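Alpha-L-arabinosidase (PDB 6D25) probably hydrolyses alpha-L-arabinofuranosyl side groups of arabinoxylans, including those on internal doubly substituted units, as a trimeric GH51 enzyme. Local coordinates at residues A[103-108]-A[165-170]; A[139-144]-A[190-195]; A[151-156]-A[199-204]. One frame throughout, in Å; residues are numbered along the deposited sequence.

Contact 1: A[103-108]-A[165-170]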
loop_
_atom_site.group_PDB
_atom_site.type_symbol
_atom_site.label_atom_id
_atom_site.label_comp_id
_atom_site.label_asym_id
_atom_site.label_seq_id
_atom_site.Cartn_x
_atom_site.Cartn_y
_atom_site.Cartn_z
ATOM N N ASP A 103 -4.419 2.665 14.275
ATOM C CA ASP A 103 -4.086 2.021 13.011
ATOM C C ASP A 103 -5.350 1.575 12.255
ATOM O O ASP A 103 -5.241 1.091 11.117
ATOM C CB ASP A 103 -3.122 0.852 13.276
ATOM C CG ASP A 103 -1.857 1.231 14.099
ATOM O OD1 ASP A 103 -1.209 2.286 13.703
ATOM O OD2 ASP A 103 -1.530 0.461 15.165
ATOM N N GLU A 104 -6.528 1.694 12.837
ATOM C CA GLU A 104 -7.776 1.406 12.170
ATOM C C GLU A 104 -8.722 2.628 12.195
ATOM O O GLU A 104 -9.842 2.528 11.745
ATOM C CB GLU A 104 -8.530 0.275 12.873
ATOM C CG GLU A 104 -7.911 -1.086 12.726
ATOM C CD GLU A 104 -8.758 -2.222 13.304
ATOM O OE1 GLU A 104 -9.621 -1.995 14.210
ATOM O OE2 GLU A 104 -8.554 -3.343 12.857
ATOM N N TYR A 105 -8.291 3.755 12.704
ATOM C CA TYR A 105 -9.168 4.932 12.837
ATOM C C TYR A 105 -9.220 5.732 11.531
ATOM O O TYR A 105 -8.197 5.911 10.889
ATOM C CB TYR A 105 -8.629 5.829 13.940
ATOM C CG TYR A 105 -9.441 7.058 14.262
ATOM C CD1 TYR A 105 -10.733 6.951 14.756
ATOM C CD2 TYR A 105 -8.898 8.331 14.154
ATOM C CE1 TYR A 105 -11.471 8.072 15.094
ATOM C CE2 TYR A 105 -9.614 9.452 14.527
ATOM C CZ TYR A 105 -10.896 9.325 15.008
ATOM O OH TYR A 105 -11.603 10.441 15.371
ATOM N N HIS A 106 -10.416 6.206 11.192
ATOM C CA HIS A 106 -10.644 7.067 10.037
ATOM C C HIS A 106 -11.119 8.412 10.578
ATOM O O HIS A 106 -12.277 8.495 11.069
ATOM C CB HIS A 106 -11.601 6.387 9.057
ATOM C CG HIS A 106 -11.020 5.093 8.599
ATOM N ND1 HIS A 106 -9.979 5.064 7.696
ATOM C CD2 HIS A 106 -11.193 3.822 9.007
ATOM C CE1 HIS A 106 -9.521 3.838 7.572
ATOM N NE2 HIS A 106 -10.264 3.038 8.336
ATOM N N TRP A 107 -10.262 9.432 10.476
ATOM C CA TRP A 107 -10.516 10.708 11.142
ATOM C C TRP A 107 -11.861 11.330 10.727
ATOM O O TRP A 107 -12.478 12.034 11.528
ATOM C CB TRP A 107 -9.345 11.673 10.901
ATOM C CG TRP A 107 -9.258 12.215 9.519
ATOM C CD1 TRP A 107 -8.554 11.700 8.477
ATOM C CD2 TRP A 107 -9.890 13.410 9.034
ATOM N NE1 TRP A 107 -8.708 12.487 7.378
ATOM C CE2 TRP A 107 -9.516 13.549 7.683
ATOM C CE3 TRP A 107 -10.688 14.401 9.618
ATOM C CZ2 TRP A 107 -9.962 14.615 6.892
ATOM C CZ3 TRP A 107 -11.122 15.458 8.840
ATOM C CH2 TRP A 107 -10.751 15.569 7.511
ATOM N N ARG A 108 -12.315 11.094 9.495
ATOM C CA ARG A 108 -13.573 11.720 9.051
ATOM C C ARG A 108 -14.761 11.165 9.836
ATOM O O ARG A 108 -15.804 11.836 9.908
ATOM C CB ARG A 108 -13.801 11.534 7.547
ATOM C CG ARG A 108 -12.888 12.399 6.693
ATOM C CD ARG A 108 -13.458 12.493 5.281
ATOM N NE ARG A 108 -13.278 13.791 4.688
ATOM C CZ ARG A 108 -13.893 14.927 5.023
ATOM N NH1 ARG A 108 -14.956 15.016 5.810
ATOM N NH2 ARG A 108 -13.391 16.014 4.511
ATOM N N ALA A 165 -2.707 12.902 5.257
ATOM C CA ALA A 165 -2.398 14.148 4.607
ATOM C C ALA A 165 -3.564 15.144 4.777
ATOM O O ALA A 165 -3.372 16.330 5.125
ATOM C CB ALA A 165 -2.103 13.944 3.137
ATOM N N GLN A 166 -4.747 14.654 4.541
ATOM C CA GLN A 166 -5.953 15.520 4.652
ATOM C C GLN A 166 -6.209 15.878 6.119
ATOM O O GLN A 166 -6.640 16.957 6.410
ATOM C CB GLN A 166 -7.156 14.837 4.004
ATOM C CG GLN A 166 -7.004 14.796 2.474
ATOM C CD GLN A 166 -8.281 14.475 1.750
ATOM O OE1 GLN A 166 -9.119 13.778 2.299
ATOM N NE2 GLN A 166 -8.418 14.981 0.532
ATOM N N TRP A 167 -5.938 14.960 7.023
ATOM C CA TRP A 167 -6.182 15.226 8.442
ATOM C C TRP A 167 -5.300 16.377 8.931
ATOM O O TRP A 167 -5.779 17.256 9.632
ATOM C CB TRP A 167 -5.908 13.981 9.287
ATOM C CG TRP A 167 -6.503 13.991 10.651
ATOM C CD1 TRP A 167 -7.451 14.842 11.128
ATOM C CD2 TRP A 167 -6.240 13.059 11.706
ATOM N NE1 TRP A 167 -7.804 14.482 12.398
ATOM C CE2 TRP A 167 -7.094 13.396 12.780
ATOM C CE3 TRP A 167 -5.387 11.965 11.849
ATOM C CZ2 TRP A 167 -7.105 12.688 13.968
ATOM C CZ3 TRP A 167 -5.414 11.246 13.027
ATOM C CH2 TRP A 167 -6.283 11.592 14.052
ATOM N N ALA A 168 -4.020 16.330 8.571
ATOM C CA ALA A 168 -3.095 17.372 8.941
ATOM C C ALA A 168 -3.549 18.729 8.371
ATOM O O ALA A 168 -3.477 19.741 9.087
ATOM C CB ALA A 168 -1.710 17.050 8.434
ATOM N N GLU A 169 -4.010 18.753 7.126
ATOM C CA GLU A 169 -4.483 19.997 6.528
ATOM C C GLU A 169 -5.726 20.505 7.281
ATOM O O GLU A 169 -5.822 21.704 7.623
ATOM C CB GLU A 169 -4.802 19.838 5.032
ATOM C CG GLU A 169 -5.369 21.097 4.361
ATOM C CD GLU A 169 -5.739 20.945 2.894
ATOM O OE1 GLU A 169 -5.050 20.122 2.223
ATOM O OE2 GLU A 169 -6.765 21.620 2.389
ATOM N N TYR A 170 -6.678 19.602 7.529
ATOM C CA TYR A 170 -7.894 19.958 8.236
ATOM C C TYR A 170 -7.557 20.675 9.545
ATOM O O TYR A 170 -8.146 21.698 9.883
ATOM C CB TYR A 170 -8.695 18.700 8.532
ATOM C CG TYR A 170 -10.013 18.923 9.235
ATOM C CD1 TYR A 170 -10.081 18.928 10.612
ATOM C CD2 TYR A 170 -11.177 19.122 8.520
ATOM C CE1 TYR A 170 -11.288 19.102 11.273
ATOM C CE2 TYR A 170 -12.390 19.295 9.158
ATOM C CZ TYR A 170 -12.458 19.271 10.542
ATOM O OH TYR A 170 -13.667 19.437 11.171
HETATM O O HOH W 1 -9.272 11.845 4.273
HETATM O O HOH W 2 -11.756 14.761 2.487
#
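W107 lies almost flat on W167 in an offset stack, the core of an aromatic cluster that joins the loop 103-108 to helix 161-172 of the (beta/alpha)8 barrel. The five-membered rings have centroids 4.2 Å apart and planes only 8° from parallel. The two side chains slide past each other in opposite directions, which lets each methylene sit on its partner's pyrrole ring: W107 CB lies 3.4 Å from the centroid of the W167 five-membered ring, and W167 CB answers with a CH-pi contact over the face of W107. With chi1 of 72°, W107 CG is held between backbone N and carbonyl carbon, and the indole reaches across the helix, from W167 toward Y170. Its far corner, CZ3, comes down over one face of the Y170 ring, 3.7 Å from Y170 CG, the two rings being oblique to each other, while W167 CH2 meets the edge of the Y105 ring. Tryptophan suits both places, being broad enough to touch several neighbours at once.

Second-shell bonds anchor the polar ends of these rings: W167 NE1 to T136 OG1, and Y170 OH to H137 NE2. R108 CG lies over the opposite face of W107, toward its rim, the guanidinium being salt-bridged to E182. At the rim Q166 OE1 accepts from two waters, each at 2.8 Å; one takes a weak bond from W107 NE1, the other a bond from R108 NE.

Contact 2: A[139-144]-A[190-195]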
loop_
_atom_site.group_PDB
_atom_site.type_symbol
_atom_site.label_atom_id
_atom_site.label_comp_id
_atom_site.label_asym_id
_atom_site.label_seq_id
_atom_site.Cartn_x
_atom_site.Cartn_y
_atom_site.Cartn_z
ATOM N N PHE A 139 -11.015 16.282 21.000
ATOM C CA PHE A 139 -9.674 16.075 21.531
ATOM C C PHE A 139 -8.848 17.375 21.449
ATOM O O PHE A 139 -8.179 17.780 22.451
ATOM C CB PHE A 139 -8.938 14.943 20.823
ATOM C CG PHE A 139 -7.511 14.829 21.258
ATOM C CD1 PHE A 139 -7.193 14.372 22.532
ATOM C CD2 PHE A 139 -6.482 15.263 20.448
ATOM C CE1 PHE A 139 -5.879 14.305 22.958
ATOM C CE2 PHE A 139 -5.160 15.184 20.880
ATOM C CZ PHE A 139 -4.877 14.706 22.138
ATOM N N MET A 140 -8.850 18.030 20.297
ATOM C CA MET A 140 -7.952 19.170 20.151
ATOM C C MET A 140 -8.366 20.313 21.085
ATOM O O MET A 140 -7.488 20.984 21.684
ATOM C CB MET A 140 -7.884 19.647 18.695
ATOM C CG MET A 140 -7.230 18.647 17.776
ATOM S SD MET A 140 -5.537 18.174 18.273
ATOM C CE MET A 140 -4.710 19.703 17.866
ATOM N N ASP A 141 -9.656 20.550 21.242
ATOM C CA ASP A 141 -10.117 21.597 22.152
ATOM C C ASP A 141 -9.836 21.179 23.604
ATOM O O ASP A 141 -9.598 22.040 24.452
ATOM C CB ASP A 141 -11.593 21.930 21.923
ATOM C CG ASP A 141 -11.873 22.655 20.615
ATOM O OD1 ASP A 141 -10.923 23.249 20.032
ATOM O OD2 ASP A 141 -13.039 22.592 20.180
ATOM N N PHE A 142 -9.835 19.908 23.896
ATOM C CA PHE A 142 -9.428 19.413 25.241
ATOM C C PHE A 142 -7.950 19.750 25.495
ATOM O O PHE A 142 -7.624 20.233 26.608
ATOM C CB PHE A 142 -9.666 17.907 25.346
ATOM C CG PHE A 142 -9.273 17.264 26.651
ATOM C CD1 PHE A 142 -10.010 17.511 27.788
ATOM C CD2 PHE A 142 -8.203 16.385 26.724
ATOM C CE1 PHE A 142 -9.706 16.882 28.982
ATOM C CE2 PHE A 142 -7.920 15.726 27.924
ATOM C CZ PHE A 142 -8.648 16.004 29.047
ATOM N N THR A 143 -7.085 19.548 24.505
ATOM C CA THR A 143 -5.671 19.904 24.702
ATOM C C THR A 143 -5.542 21.398 25.004
ATOM O O THR A 143 -4.750 21.763 25.888
ATOM C CB THR A 143 -4.749 19.492 23.542
ATOM O OG1 THR A 143 -5.071 20.230 22.355
ATOM C CG2 THR A 143 -4.818 17.994 23.289
ATOM N N GLU A 144 -6.318 22.251 24.332
ATOM C CA GLU A 144 -6.229 23.685 24.592
ATOM C C GLU A 144 -6.755 24.009 25.991
ATOM O O GLU A 144 -6.171 24.853 26.659
ATOM C CB GLU A 144 -6.951 24.505 23.525
ATOM C CG GLU A 144 -6.197 24.480 22.213
ATOM C CD GLU A 144 -6.514 25.570 21.230
ATOM O OE1 GLU A 144 -7.531 26.316 21.465
ATOM O OE2 GLU A 144 -5.791 25.655 20.207
ATOM N N ALA A 190 -9.633 29.168 13.805
ATOM C CA ALA A 190 -8.166 29.178 13.670
ATOM C C ALA A 190 -7.657 27.736 13.606
ATOM O O ALA A 190 -8.255 26.839 14.162
ATOM C CB ALA A 190 -7.539 29.920 14.845
ATOM N N PRO A 191 -6.528 27.534 12.952
ATOM C CA PRO A 191 -5.862 26.243 13.058
ATOM C C PRO A 191 -5.553 25.875 14.524
ATOM O O PRO A 191 -5.408 26.759 15.364
ATOM C CB PRO A 191 -4.506 26.424 12.356
ATOM C CG PRO A 191 -4.661 27.629 11.506
ATOM C CD PRO A 191 -5.735 28.484 12.166
ATOM N N TRP A 192 -5.455 24.594 14.802
ATOM C CA TRP A 192 -4.835 24.119 16.018
ATOM C C TRP A 192 -3.336 23.903 15.760
ATOM O O TRP A 192 -2.884 23.784 14.627
ATOM C CB TRP A 192 -5.422 22.782 16.464
ATOM C CG TRP A 192 -6.856 22.757 16.896
ATOM C CD1 TRP A 192 -7.367 23.155 18.095
ATOM C CD2 TRP A 192 -7.945 22.182 16.160
ATOM N NE1 TRP A 192 -8.703 22.893 18.135
ATOM C CE2 TRP A 192 -9.088 22.271 16.972
ATOM C CE3 TRP A 192 -8.056 21.565 14.916
ATOM C CZ2 TRP A 192 -10.334 21.791 16.569
ATOM C CZ3 TRP A 192 -9.289 21.110 14.505
ATOM C CH2 TRP A 192 -10.414 21.210 15.330
ATOM N N GLN A 193 -2.583 23.797 16.835
ATOM C CA GLN A 193 -1.201 23.373 16.786
ATOM C C GLN A 193 -1.146 21.850 16.891
ATOM O O GLN A 193 -1.758 21.257 17.792
ATOM C CB GLN A 193 -0.408 24.003 17.944
ATOM C CG GLN A 193 -0.456 25.526 17.966
ATOM C CD GLN A 193 0.204 26.154 16.759
ATOM O OE1 GLN A 193 1.375 25.889 16.485
ATOM N NE2 GLN A 193 -0.543 26.966 16.037
ATOM N N VAL A 194 -0.408 21.245 15.961
ATOM C CA VAL A 194 -0.146 19.814 15.941
ATOM C C VAL A 194 1.372 19.593 15.937
ATOM O O VAL A 194 1.985 19.361 14.885
ATOM C CB VAL A 194 -0.834 19.114 14.752
ATOM C CG1 VAL A 194 -0.581 17.613 14.798
ATOM C CG2 VAL A 194 -2.340 19.389 14.731
ATOM N N PRO A 195 1.973 19.634 17.119
ATOM C CA PRO A 195 3.424 19.642 17.148
ATOM C C PRO A 195 4.072 18.269 16.920
ATOM O O PRO A 195 5.226 18.236 16.467
ATOM C CB PRO A 195 3.808 20.181 18.524
ATOM C CG PRO A 195 2.589 19.855 19.366
ATOM C CD PRO A 195 1.422 20.087 18.402
HETATM O O HOH W 3 -3.806 23.960 19.487
#
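D141 OD1 receives the indole N-H of W192, the NE1-to-OD1 distance being 2.9 Å and the angle at the hydrogen 161°. The oxygen lies in the ring plane of W192 and the bond is only slightly bent, yet the nitrogen stands 36° out of the carboxylate plane. R188 makes a long, weak ion pair with the same oxygen and a cation-pi contact with the W192 ring.

M140, the residue before D141 on helix 136-146, takes the face of that indole. Its CB rests 3.3 Å from the centroid of the five-membered ring, close to the ring normal, a tight CH-pi contact. The thioether chain then bends at chi2 (-57°) and again at chi3, keeping the chain over the ring: SD stands above the face at 5.2 Å from the same centroid, a distant Met-aromatic contact, and CE ends against W192 CB, V194 CG2 and the carbonyl O of Q193, the last at 3.3 Å. The unbranched, flexible chain of methionine suits this curved path.

E144 comes to the ring edge from the next turn, its OE2 3.6 Å from W192 CD1, and its carboxylate is steeply inclined to the indole. A water links OE2 (2.7 Å) to the backbone N of Q193, while OE1 is salt-bridged to R188.

H137 also meets W192 edge-to-face. The loop 190-195 is thus fastened to the helix by an apolar face and a polar edge of one tryptophan. Two acidic groups lie along that edge, and R188 probably offsets their charge, which would favour both carboxylates staying ionised.

Contact 3: A[151-156]-A[199-204]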
loop_
_atom_site.group_PDB
_atom_site.type_symbol
_atom_site.label_atom_id
_atom_site.label_comp_id
_atom_site.label_asym_id
_atom_site.label_seq_id
_atom_site.Cartn_x
_atom_site.Cartn_y
_atom_site.Cartn_z
ATOM N N TYR A 151 -0.275 15.205 20.517
ATOM C CA TYR A 151 0.516 14.243 19.826
ATOM C C TYR A 151 -0.466 13.319 19.084
ATOM O O TYR A 151 -1.088 12.447 19.690
ATOM C CB TYR A 151 1.422 13.550 20.842
ATOM C CG TYR A 151 2.273 12.399 20.349
ATOM C CD1 TYR A 151 2.314 12.005 19.028
ATOM C CD2 TYR A 151 3.088 11.735 21.255
ATOM C CE1 TYR A 151 3.125 10.953 18.633
ATOM C CE2 TYR A 151 3.909 10.680 20.864
ATOM C CZ TYR A 151 3.928 10.283 19.549
ATOM O OH TYR A 151 4.705 9.231 19.170
ATOM N N ILE A 152 -0.648 13.544 17.790
ATOM C CA ILE A 152 -1.669 12.855 17.013
ATOM C C ILE A 152 -1.070 11.578 16.449
ATOM O O ILE A 152 -0.017 11.642 15.845
ATOM C CB ILE A 152 -2.186 13.758 15.875
ATOM C CG1 ILE A 152 -2.895 14.992 16.419
ATOM C CG2 ILE A 152 -3.080 12.966 14.902
ATOM C CD1 ILE A 152 -4.168 14.676 17.159
ATOM N N ALA A 153 -1.774 10.462 16.589
ATOM C CA ALA A 153 -1.364 9.153 16.045
ATOM C C ALA A 153 -2.137 8.898 14.753
ATOM O O ALA A 153 -3.356 8.725 14.780
ATOM C CB ALA A 153 -1.590 8.056 17.045
ATOM N N GLY A 154 -1.414 8.911 13.630
ATOM C CA GLY A 154 -2.034 8.741 12.304
ATOM C C GLY A 154 -2.109 7.287 11.850
ATOM O O GLY A 154 -1.337 6.394 12.291
ATOM N N ASN A 155 -3.070 7.026 10.974
ATOM C CA ASN A 155 -3.384 5.699 10.448
ATOM C C ASN A 155 -2.532 5.441 9.194
ATOM O O ASN A 155 -2.739 6.053 8.130
ATOM C CB ASN A 155 -4.875 5.598 10.112
ATOM C CG ASN A 155 -5.310 4.229 9.604
ATOM O OD1 ASN A 155 -4.488 3.466 9.115
ATOM N ND2 ASN A 155 -6.600 3.910 9.675
ATOM N N VAL A 156 -1.598 4.499 9.334
ATOM C CA VAL A 156 -0.815 3.991 8.260
ATOM C C VAL A 156 -1.258 2.573 7.867
ATOM O O VAL A 156 -1.298 2.256 6.672
ATOM C CB VAL A 156 0.667 4.060 8.661
ATOM C CG1 VAL A 156 1.524 3.199 7.797
ATOM C CG2 VAL A 156 1.145 5.497 8.640
ATOM N N VAL A 199 3.514 8.471 12.724
ATOM C CA VAL A 199 3.280 7.893 11.399
ATOM C C VAL A 199 3.250 6.375 11.520
ATOM O O VAL A 199 4.180 5.675 11.084
ATOM C CB VAL A 199 4.289 8.407 10.369
ATOM C CG1 VAL A 199 3.922 7.966 8.974
ATOM C CG2 VAL A 199 4.387 9.920 10.400
ATOM N N GLY A 200 2.151 5.898 12.102
ATOM C CA GLY A 200 1.927 4.460 12.357
ATOM C C GLY A 200 2.266 4.082 13.771
ATOM O O GLY A 200 3.129 4.694 14.386
ATOM N N ASN A 201 1.555 3.092 14.295
ATOM C CA ASN A 201 1.666 2.645 15.705
ATOM C C ASN A 201 1.829 1.105 15.714
ATOM O O ASN A 201 1.128 0.393 15.077
ATOM C CB ASN A 201 0.444 3.107 16.492
ATOM C CG ASN A 201 0.091 4.572 16.251
ATOM O OD1 ASN A 201 0.672 5.468 16.914
ATOM N ND2 ASN A 201 -0.708 4.861 15.192
ATOM N N GLU A 202 2.833 0.576 16.347
ATOM C CA GLU A 202 2.946 -0.896 16.527
ATOM C C GLU A 202 2.820 -1.602 15.150
ATOM O O GLU A 202 2.072 -2.570 14.983
ATOM C CB GLU A 202 1.923 -1.411 17.567
ATOM C CG GLU A 202 2.133 -0.924 19.031
ATOM C CD GLU A 202 1.750 -1.880 20.194
ATOM O OE1 GLU A 202 1.105 -2.943 19.926
ATOM O OE2 GLU A 202 2.126 -1.585 21.426
ATOM N N LEU A 203 3.598 -1.173 14.153
ATOM C CA LEU A 203 3.459 -1.730 12.792
ATOM C C LEU A 203 3.923 -3.191 12.753
ATOM O O LEU A 203 3.527 -3.908 11.843
ATOM C CB LEU A 203 4.247 -0.864 11.800
ATOM C CG LEU A 203 3.705 0.557 11.584
ATOM C CD1 LEU A 203 4.344 1.223 10.395
ATOM C CD2 LEU A 203 2.213 0.577 11.398
ATOM N N TRP A 204 4.748 -3.616 13.707
ATOM C CA TRP A 204 5.193 -5.015 13.828
ATOM C C TRP A 204 4.042 -5.901 14.318
ATOM O O TRP A 204 4.168 -7.108 14.245
ATOM C CB TRP A 204 6.423 -5.189 14.743
ATOM C CG TRP A 204 6.482 -4.193 15.847
ATOM C CD1 TRP A 204 7.205 -3.035 15.864
ATOM C CD2 TRP A 204 5.719 -4.214 17.067
ATOM N NE1 TRP A 204 6.910 -2.322 16.993
ATOM C CE2 TRP A 204 6.009 -3.027 17.749
ATOM C CE3 TRP A 204 4.853 -5.143 17.658
ATOM C CZ2 TRP A 204 5.445 -2.729 18.987
ATOM C CZ3 TRP A 204 4.260 -4.838 18.858
ATOM C CH2 TRP A 204 4.559 -3.649 19.513
#
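V156 packs against the bend at V199 and G200, and its branches divide the work. CB stands 3.9 Å from G200 CA. CG2 turns inward, meeting G200 N at 3.6 Å and the tip of V199, CG1, at 3.7 Å. CG1 of V156, anti to the backbone N (chi1 163°), branches off toward L203 and touches its CD1 more loosely, at 4.3 Å. A beta-branched residue can fill both directions from a single position. Beyond it V218 and Y222 of helix 212-224 close over the same side chain.

G200 suits this site because its backbone, with phi at 98°, would jam a side chain against the preceding carbonyl oxygen, and V156 and L203 already crowd the spot. G154 and V199 come within 5.5 Å of each other, CA to CA.

N201 lies over A153: its OD1 is 3.4 Å from A153 CB, a methyl small enough to admit the amide, and its ND2 is 3.3 Å from G154 O. OD1 takes a weak bond from R95 NH1, while the backbone N of N201 is held by D103. V199 O, in contrast, is buried here with no partner in the model. E202 lies close to E324, and a glycerol, probably from crystallisation, makes a weak hydrogen bond to E202.

These segments lie at the C-terminal ends of neighbouring parallel strands, 149-154 and 196-199, in a (beta/alpha)8 barrel. N201 followed by E202 just after the fourth strand matches the Asn-Glu signature of clan GH-A glycosidases, whose glutamate is the acid/base, consistent with an active site here.

In the fold
I152 of strand 149-154 ties the three contacts together: its CG2 lies 3.5 Å from W167 CZ3 of contact 1, and its CD1 is 3.9 Å from M140 SD of contact 2. Contacts 1 and 3, with centres about 11 Å apart, are also joined by polar bonds, Y105 O with N155 ND2 at 2.8 Å and D103 OD1 with N201 N at 2.9 Å. The second of these bonds links the loop 103-108 to the backbone of N201, next to E202 at the probable active site. Contact 2 lies farther off, its centre about 19 Å from that of contact 3, and touches contact 1 where W192 packs on Y170. The segments of every pair alternate along the chain.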